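Local coordinates for purine nucleoside phosphorylase (Schistosoma mansoni, PDB 5TBS), which probably catalyses the reversible phosphorolysis of purine nucleosides such as inosine and guanosine to free base and ribose 1-phosphate, at residues R86-E91 against G220-P225; L242-S247 against E260-V265. All blocks are in the same frame, centred on the assembly; numbering follows the deposited sequence.

Contact 1: R86-E91 against G220-P225. With ADE (adenine), chain B.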
loop_
_atom_site.group_PDB
_atom_site.type_symbol
_atom_site.label_atom_id
_atom_site.label_comp_id
_atom_site.label_asym_id
_atom_site.label_seq_id
_atom_site.Cartn_x
_atom_site.Cartn_y
_atom_site.Cartn_z
ATOM N N ARG A 86 4.875 22.819 -3.173
ATOM C CA ARG A 86 5.374 21.489 -2.832
ATOM C C ARG A 86 4.836 20.404 -3.781
ATOM O O ARG A 86 3.756 20.534 -4.360
ATOM C CB ARG A 86 4.971 21.189 -1.395
ATOM C CG ARG A 86 5.608 20.036 -0.754
ATOM C CD ARG A 86 4.962 19.993 0.592
ATOM N NE ARG A 86 5.614 19.134 1.563
ATOM C CZ ARG A 86 5.435 19.306 2.867
ATOM N NH1 ARG A 86 4.644 20.303 3.296
ATOM N NH2 ARG A 86 6.036 18.498 3.728
ATOM N N LEU A 87 5.615 19.332 -3.950
ATOM C CA LEU A 87 5.194 18.176 -4.733
ATOM C C LEU A 87 4.649 17.119 -3.780
ATOM O O LEU A 87 5.397 16.651 -2.930
ATOM C CB LEU A 87 6.378 17.580 -5.493
ATOM C CG LEU A 87 7.239 18.539 -6.292
ATOM C CD1 LEU A 87 8.630 17.949 -6.535
ATOM C CD2 LEU A 87 6.535 18.847 -7.605
ATOM N N HIS A 88 3.380 16.710 -3.944
ATOM C CA HIS A 88 2.762 15.710 -3.065
ATOM C C HIS A 88 2.518 14.396 -3.824
ATOM O O HIS A 88 2.093 14.427 -4.980
ATOM C CB HIS A 88 1.406 16.209 -2.541
ATOM C CG HIS A 88 1.493 17.406 -1.645
ATOM N ND1 HIS A 88 1.131 18.669 -2.063
ATOM C CD2 HIS A 88 1.906 17.535 -0.368
ATOM C CE1 HIS A 88 1.291 19.522 -1.068
ATOM N NE2 HIS A 88 1.765 18.860 -0.028
ATOM N N MET A 89 2.714 13.234 -3.161
ATOM C CA MET A 89 2.547 11.964 -3.883
ATOM C C MET A 89 1.083 11.689 -4.268
ATOM O O MET A 89 0.841 10.933 -5.218
ATOM C CB MET A 89 3.152 10.798 -3.064
ATOM C CG MET A 89 4.672 11.105 -2.823
ATOM S SD MET A 89 5.850 9.759 -2.590
ATOM C CE MET A 89 5.685 9.037 -4.230
ATOM N N TYR A 90 0.095 12.266 -3.567
ATOM C CA TYR A 90 -1.293 12.028 -3.999
ATOM C C TYR A 90 -1.623 12.708 -5.335
ATOM O O TYR A 90 -2.682 12.408 -5.928
ATOM C CB TYR A 90 -2.315 12.471 -2.916
ATOM C CG TYR A 90 -2.207 13.935 -2.517
ATOM C CD1 TYR A 90 -2.620 14.963 -3.378
ATOM C CD2 TYR A 90 -1.711 14.295 -1.283
ATOM C CE1 TYR A 90 -2.484 16.302 -3.035
ATOM C CE2 TYR A 90 -1.588 15.652 -0.924
ATOM C CZ TYR A 90 -1.973 16.640 -1.810
ATOM O OH TYR A 90 -1.849 17.982 -1.452
ATOM N N GLU A 91 -0.766 13.618 -5.828
ATOM C CA GLU A 91 -0.955 14.219 -7.150
ATOM C C GLU A 91 -0.515 13.292 -8.270
ATOM O O GLU A 91 -0.799 13.566 -9.438
ATOM C CB GLU A 91 -0.163 15.535 -7.277
ATOM C CG GLU A 91 -0.778 16.704 -6.594
ATOM C CD GLU A 91 -2.043 17.288 -7.320
ATOM O OE1 GLU A 91 -2.294 17.099 -8.564
ATOM O OE2 GLU A 91 -2.802 17.950 -6.585
ATOM N N GLY A 220 -1.076 12.976 8.379
ATOM C CA GLY A 220 -1.100 13.883 7.236
ATOM C C GLY A 220 -0.669 13.173 5.958
ATOM O O GLY A 220 -0.382 11.967 5.968
ATOM N N MET A 221 -0.565 13.964 4.858
ATOM C CA MET A 221 -0.412 13.453 3.485
ATOM C C MET A 221 0.932 13.823 2.849
ATOM O O MET A 221 1.080 13.702 1.612
ATOM C CB MET A 221 -1.554 13.981 2.593
ATOM C CG MET A 221 -2.955 13.609 3.049
ATOM S SD MET A 221 -4.229 14.353 1.978
ATOM C CE MET A 221 -5.648 14.177 3.062
ATOM N N SER A 222 1.921 14.223 3.654
ATOM C CA SER A 222 3.176 14.690 3.078
ATOM C C SER A 222 4.332 14.376 4.033
ATOM O O SER A 222 4.203 13.551 4.951
ATOM C CB SER A 222 3.072 16.191 2.744
ATOM O OG SER A 222 2.918 16.957 3.925
ATOM N N THR A 223 5.502 14.973 3.737
ATOM C CA THR A 223 6.647 15.096 4.643
ATOM C C THR A 223 7.480 13.809 4.788
ATOM O O THR A 223 8.706 13.849 4.639
ATOM C CB THR A 223 6.167 15.598 6.012
ATOM O OG1 THR A 223 5.562 16.878 5.837
ATOM C CG2 THR A 223 7.364 15.793 6.982
ATOM N N VAL A 224 6.861 12.663 5.092
ATOM C CA VAL A 224 7.645 11.402 5.227
ATOM C C VAL A 224 8.480 11.076 3.991
ATOM O O VAL A 224 9.660 10.704 4.148
ATOM C CB VAL A 224 6.720 10.251 5.653
ATOM C CG1 VAL A 224 7.371 8.878 5.509
ATOM C CG2 VAL A 224 6.272 10.465 7.135
ATOM N N PRO A 225 7.987 11.210 2.749
ATOM C CA PRO A 225 8.892 10.961 1.597
ATOM C C PRO A 225 10.133 11.843 1.583
ATOM O O PRO A 225 11.254 11.330 1.392
ATOM C CB PRO A 225 7.988 11.238 0.371
ATOM C CG PRO A 225 6.563 10.927 0.856
ATOM C CD PRO A 225 6.602 11.492 2.308
HETATM N N9 ADE B . -4.124 15.921 6.218
HETATM C C8 ADE B . -4.681 14.727 6.555
HETATM N N7 ADE B . -5.670 14.837 7.417
HETATM C C5 ADE B . -5.778 16.197 7.646
HETATM C C6 ADE B . -6.654 16.974 8.469
HETATM N N6 ADE B . -7.640 16.447 9.219
HETATM N N1 ADE B . -6.485 18.316 8.465
HETATM C C2 ADE B . -5.504 18.851 7.705
HETATM N N3 ADE B . -4.615 18.229 6.909
HETATM C C4 ADE B . -4.820 16.887 6.919
HETATM O O HOH W 1 3.455 13.333 -0.433
HETATM O O HOH W 2 0.623 11.979 -0.707
#
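The active-site wall beside the bound adenine is formed by Gly-220 and Met-221, and the loop after strand 78-84 backs it from behind: Arg-86, His-88, Met-89 and Tyr-90 meet Met-221, Ser-222 and Thr-223, which lead into helix 224-232, and Pro-225 in its first turn. Arg-86 reaches across with its chain extended from CG to NE, CG lying opposite the backbone N (chi1 -167°), and so brings NH2 to 2.7 Å from Thr-223 OG1. The hydrogen bond is weak, bent to 116° at the hydrogen, and OG1 is also bonded to Asn-117. The guanidinium has firmer partners in Thr-116 O and Glu-226, while Ser-222 OG sits over one of its faces. A long arginine suits this place because it can serve several acceptors at once. His-88 meets Ser-222 through the ring edge, CD2 lying 3.6 Å from CB. In the trimeric purine nucleoside phosphorylases the base pocket lies near the subunit interface, and here Phe-161 of a second subunit packs against both Tyr-90 and Met-221. Met-221 CB touches the edge of the Tyr-90 ring, and its sulfur makes an oblique Met-aromatic contact, SD 4.8 Å from the ring centroid. The terminal methyl, CE, comes to 3.7 Å from adenine C8. Met-89 SD rests 3.7 Å from Pro-225 CG, at a place that suits proline, whose missing N-H costs no helical hydrogen bond in the first turn. Two waters donate to Met-221 O and accept from the backbone N of Met-89 and, weakly, of Tyr-90.

Contact 2: L242-S247 against E260-V265. With ADE (adenine), chain B.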
loop_
_atom_site.group_PDB
_atom_site.type_symbol
_atom_site.label_atom_id
_atom_site.label_comp_id
_atom_site.label_asym_id
_atom_site.label_seq_id
_atom_site.Cartn_x
_atom_site.Cartn_y
_atom_site.Cartn_z
ATOM N N LEU A 242 1.242 21.770 11.773
ATOM C CA LEU A 242 0.227 22.668 12.325
ATOM C C LEU A 242 -1.096 21.901 12.320
ATOM O O LEU A 242 -1.527 21.431 11.261
ATOM C CB LEU A 242 0.119 23.949 11.488
ATOM C CG LEU A 242 -1.024 24.924 11.816
ATOM C CD1 LEU A 242 -0.953 25.318 13.280
ATOM C CD2 LEU A 242 -0.958 26.199 10.912
ATOM N N ILE A 243 -1.726 21.768 13.494
ATOM C CA ILE A 243 -2.943 20.971 13.662
ATOM C C ILE A 243 -4.167 21.771 13.217
ATOM O O ILE A 243 -4.497 22.806 13.812
ATOM C CB ILE A 243 -3.098 20.528 15.128
ATOM C CG1 ILE A 243 -1.865 19.719 15.598
ATOM C CG2 ILE A 243 -4.442 19.798 15.308
ATOM C CD1 ILE A 243 -1.515 18.499 14.677
ATOM N N ALA A 244 -4.874 21.273 12.198
ATOM C CA ALA A 244 -6.084 21.948 11.697
ATOM C C ALA A 244 -7.346 21.653 12.526
ATOM O O ALA A 244 -8.251 22.497 12.618
ATOM C CB ALA A 244 -6.351 21.543 10.234
ATOM N N ASN A 245 -7.442 20.476 13.109
ATOM C CA ASN A 245 -8.653 20.003 13.773
ATOM C C ASN A 245 -8.226 18.769 14.546
ATOM O O ASN A 245 -7.158 18.198 14.279
ATOM C CB ASN A 245 -9.761 19.645 12.779
ATOM C CG ASN A 245 -9.452 18.328 12.013
ATOM O OD1 ASN A 245 -8.419 18.202 11.368
ATOM N ND2 ASN A 245 -10.346 17.350 12.116
ATOM N N ASN A 246 -9.078 18.345 15.492
ATOM C CA ASN A 246 -8.894 17.062 16.173
ATOM C C ASN A 246 -9.915 16.091 15.596
ATOM O O ASN A 246 -11.111 16.191 15.893
ATOM C CB ASN A 246 -9.035 17.169 17.694
ATOM C CG ASN A 246 -8.655 15.860 18.373
ATOM O OD1 ASN A 246 -9.335 14.860 18.175
ATOM N ND2 ASN A 246 -7.514 15.836 19.101
ATOM N N SER A 247 -9.440 15.135 14.783
ATOM C CA SER A 247 -10.363 14.270 14.044
ATOM C C SER A 247 -11.151 13.352 14.957
ATOM O O SER A 247 -12.263 12.943 14.598
ATOM C CB SER A 247 -9.585 13.424 13.023
ATOM O OG SER A 247 -8.929 14.311 12.148
ATOM N N GLU A 260 -11.242 24.503 3.286
ATOM C CA GLU A 260 -11.446 25.904 3.664
ATOM C C GLU A 260 -11.132 26.135 5.138
ATOM O O GLU A 260 -10.496 27.147 5.503
ATOM C CB GLU A 260 -12.891 26.336 3.343
ATOM C CG GLU A 260 -13.208 26.513 1.851
ATOM C CD GLU A 260 -12.967 25.240 1.009
ATOM O OE1 GLU A 260 -13.531 24.164 1.353
ATOM O OE2 GLU A 260 -12.184 25.315 0.022
ATOM N N LYS A 261 -11.599 25.227 6.013
ATOM C CA LYS A 261 -11.291 25.351 7.434
ATOM C C LYS A 261 -9.798 25.198 7.680
ATOM O O LYS A 261 -9.240 25.855 8.569
ATOM C CB LYS A 261 -12.047 24.307 8.259
ATOM C CG LYS A 261 -13.576 24.386 8.234
ATOM C CD LYS A 261 -14.113 23.469 9.346
ATOM C CE LYS A 261 -15.521 23.013 9.119
ATOM N NZ LYS A 261 -15.911 22.087 10.214
ATOM N N VAL A 262 -9.147 24.303 6.919
ATOM C CA VAL A 262 -7.710 24.098 7.039
ATOM C C VAL A 262 -6.959 25.392 6.749
ATOM O O VAL A 262 -6.026 25.758 7.471
ATOM C CB VAL A 262 -7.254 22.973 6.088
ATOM C CG1 VAL A 262 -5.721 22.943 5.996
ATOM C CG2 VAL A 262 -7.821 21.604 6.572
ATOM N N LEU A 263 -7.295 26.060 5.642
ATOM C CA LEU A 263 -6.562 27.275 5.275
ATOM C C LEU A 263 -6.809 28.424 6.253
ATOM O O LEU A 263 -5.944 29.300 6.420
ATOM C CB LEU A 263 -6.943 27.709 3.857
ATOM C CG LEU A 263 -6.464 26.805 2.696
ATOM C CD1 LEU A 263 -6.932 27.324 1.319
ATOM C CD2 LEU A 263 -4.962 26.638 2.707
ATOM N N ALA A 264 -7.981 28.468 6.889
ATOM C CA ALA A 264 -8.220 29.510 7.889
ATOM C C ALA A 264 -7.311 29.333 9.107
ATOM O O ALA A 264 -6.835 30.326 9.695
ATOM C CB ALA A 264 -9.697 29.505 8.290
ATOM N N VAL A 265 -7.083 28.074 9.519
ATOM C CA VAL A 265 -6.128 27.792 10.598
ATOM C C VAL A 265 -4.728 28.231 10.175
ATOM O O VAL A 265 -3.988 28.850 10.954
ATOM C CB VAL A 265 -6.148 26.290 10.987
ATOM C CG1 VAL A 265 -5.038 25.979 12.060
ATOM C CG2 VAL A 265 -7.510 25.883 11.513
HETATM N N9 ADE B . -4.124 15.921 6.218
HETATM C C8 ADE B . -4.681 14.727 6.555
HETATM N N7 ADE B . -5.670 14.837 7.417
HETATM C C5 ADE B . -5.778 16.197 7.646
HETATM C C6 ADE B . -6.654 16.974 8.469
HETATM N N6 ADE B . -7.640 16.447 9.219
HETATM N N1 ADE B . -6.485 18.316 8.465
HETATM C C2 ADE B . -5.504 18.851 7.705
HETATM N N3 ADE B . -4.615 18.229 6.909
HETATM C C4 ADE B . -4.820 16.887 6.919
#
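Strand 242-246 and helix 260-265 cross obliquely, their N-to-C directions 136° apart and their axes 8.1 Å apart at closest approach, with Ala-244 and Val-262 nearest in the backbone. The small side chain of Ala-244 permits this closeness: its CB meets Val-262 CG2 at 3.9 Å, and these same two methyl groups touch the adenine, CB against N1 and CG2 against C2. Val-265, a turn further along the helix, sets its two branches against successive carbonyls of the strand. CG2 lies 3.6 Å from Ala-244 O, and CG1, placed opposite the backbone N (chi1 175°), touches Ile-243 O and the CG of Leu-242. Short beta-branched valines suit a helix face so near a strand, and no hydrogen bond crosses between the two segments. Polar recognition falls to Asn-245: its OD1 accepts a hydrogen bond from adenine N6 at 2.9 Å, with 147° at the hydrogen. Its ND2 is held by Asp-250, and more weakly by Ser-247 OG, which together should fix the amide so that its oxygen faces the base. Asn-246 caps the start of helix 247-253 through OD1 and the backbone N of Leu-249. Strand 236-246 lies between strands 112-121 and 131-139 in the mixed sheet, Leu-242 packing on Leu-118 and Phe-131, while the start of helix 259-283 packs on the strand's last residues, Val-262 also resting on Leu-118.

Overall arrangement
Both contacts are buried and both touch the adenine, yet their centres lie about 17 Å apart and their nearest atoms about 8 Å, and they meet the base at different places: contact 1 at C8 and N9, contact 2 at N1, C2 and N6. Contact 1 is nearer the middle of the chain and joins a loop and 3-10 turn to the start of a helix, with a guanidinium, bridging waters and a neighbouring subunit taking part. Contact 2, further out, pairs a strand with a helix through aliphatic groups, within one subunit. Helix 224-232, begun in contact 1, is followed by strand 236-246 of contact 2, and strand 112-121 is touched by both.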